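Local coordinates for folylpolyglutamate synthase protein FOLC (Mycobacterium tuberculosis, PDB 2VOS) that probably joins L-glutamate to dihydropteroate and to tetrahydrofolate in ATP-dependent, magnesium-requiring reactions, giving dihydrofolate and folylpolyglutamates, at residues 388-391 with 392-396. Numbering follows the deposited sequence.
Sequences DGIL and AALEP
The amide of A392 donates to the carbonyl of D388, N to O 2.9 Å, and that of E395 to the carbonyl of L391, N to O 2.8 Å; these are the two shortest of the i to i+4 bonds along helix 387-394. Between them A393 N reaches G389 O at 3.2 Å, and from here the pattern becomes mixed. I390 O receives weak bonds from both A393 N and L394 N, while L391 O accepts a further weak one from L394 N at 3.1 Å. Three-residue and four-residue spacings therefore coexist around I390 and L391, and L394 has a phi of -96°, well off the values near -60° of D388 to A392.

The side chains of D388 and E395 take their ionic partners beyond the helix, in salt bridges to R424 and R429 respectively.

Packing along the turn rests on I390 and L394, one turn apart and lying alongside each other with the same heading. The CG2 branch of I390, anti to its own backbone nitrogen (chi1 -68° for CG1), meets CD1 of L394 at 3.8 Å. CG of L394 also lies 3.4 Å from O of I390, and the leucine thus touches both the side chain and the backbone oxygen of the residue a turn earlier. Both residues, with A393, pack on helix 356-368 at A359, whereas L391 leaves from another face to meet A420 and F425 of helix 414-425.

The side chain of I390 lies about 5 Å from that of H354, which binds magnesium. Residues 388-396 make up nearly the whole crossover helix and the two residues after it, in the beta-alpha-beta unit formed with strands 374-379 and 400-403, within the glutamate ligase domain of the Mur ligase family.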
loop_
_atom_site.group_PDB
_atom_site.type_symbol
_atom_site.label_atom_id
_atom_site.label_comp_id
_atom_site.label_asym_id
_atom_site.label_seq_id
_atom_site.Cartn_x
_atom_site.Cartn_y
_atom_site.Cartn_z
ATOM N N ASP A 388 4.127 -20.006 -1.862
ATOM C CA ASP A 388 3.487 -21.124 -1.136
ATOM C C ASP A 388 2.632 -20.630 0.081
ATOM O O ASP A 388 1.506 -21.101 0.281
ATOM C CB ASP A 388 4.538 -22.147 -0.700
ATOM C CG ASP A 388 3.919 -23.358 -0.058
ATOM O OD1 ASP A 388 3.212 -24.121 -0.783
ATOM O OD2 ASP A 388 4.153 -23.545 1.169
ATOM N N GLY A 389 3.148 -19.661 0.844
ATOM C CA GLY A 389 2.375 -19.040 1.921
ATOM C C GLY A 389 1.103 -18.332 1.414
ATOM O O GLY A 389 0.030 -18.378 2.054
ATOM N N ILE A 390 1.201 -17.632 0.283
ATOM C CA ILE A 390 -0.009 -17.061 -0.351
ATOM C C ILE A 390 -1.045 -18.158 -0.700
ATOM O O ILE A 390 -2.220 -18.018 -0.367
ATOM C CB ILE A 390 0.341 -16.243 -1.604
ATOM C CG1 ILE A 390 1.104 -14.975 -1.161
ATOM C CG2 ILE A 390 -0.926 -15.788 -2.354
ATOM C CD1 ILE A 390 2.071 -14.394 -2.236
ATOM N N LEU A 391 -0.628 -19.227 -1.374
ATOM C CA LEU A 391 -1.572 -20.232 -1.803
ATOM C C LEU A 391 -2.221 -20.927 -0.588
ATOM O O LEU A 391 -3.439 -21.218 -0.570
ATOM C CB LEU A 391 -0.859 -21.269 -2.681
ATOM C CG LEU A 391 -0.404 -20.694 -4.042
ATOM C CD1 LEU A 391 0.727 -21.507 -4.696
ATOM C CD2 LEU A 391 -1.599 -20.554 -4.982
ATOM N N ALA A 392 -1.407 -21.171 0.425
ATOM C CA ALA A 392 -1.892 -21.888 1.613
ATOM C C ALA A 392 -2.970 -21.047 2.359
ATOM O O ALA A 392 -3.921 -21.597 2.896
ATOM C CB ALA A 392 -0.735 -22.230 2.537
ATOM N N ALA A 393 -2.863 -19.724 2.304
ATOM C CA ALA A 393 -3.832 -18.860 2.959
ATOM C C ALA A 393 -5.121 -18.814 2.153
ATOM O O ALA A 393 -6.214 -18.616 2.715
ATOM C CB ALA A 393 -3.274 -17.403 3.109
ATOM N N LEU A 394 -5.027 -19.008 0.836
ATOM C CA LEU A 394 -6.212 -18.839 -0.024
ATOM C C LEU A 394 -6.924 -20.149 -0.299
ATOM O O LEU A 394 -8.112 -20.155 -0.679
ATOM C CB LEU A 394 -5.839 -18.164 -1.352
ATOM C CG LEU A 394 -5.292 -16.753 -1.096
ATOM C CD1 LEU A 394 -4.704 -16.078 -2.368
ATOM C CD2 LEU A 394 -6.377 -15.913 -0.473
ATOM N N GLU A 395 -6.214 -21.268 -0.113
ATOM C CA GLU A 395 -6.829 -22.576 -0.441
ATOM C C GLU A 395 -8.131 -22.852 0.295
ATOM O O GLU A 395 -9.029 -23.447 -0.270
ATOM C CB GLU A 395 -5.851 -23.724 -0.206
ATOM C CG GLU A 395 -6.421 -25.069 -0.682
ATOM C CD GLU A 395 -7.244 -25.765 0.394
ATOM O OE1 GLU A 395 -7.113 -25.351 1.552
ATOM O OE2 GLU A 395 -8.007 -26.709 0.081
ATOM N N PRO A 396 -8.229 -22.460 1.580
ATOM C CA PRO A 396 -9.495 -22.679 2.275
ATOM C C PRO A 396 -10.695 -21.867 1.726
ATOM O O PRO A 396 -11.839 -22.172 2.078
ATOM C CB PRO A 396 -9.185 -22.240 3.712
ATOM C CG PRO A 396 -7.665 -22.403 3.847
ATOM C CD PRO A 396 -7.198 -21.910 2.488
#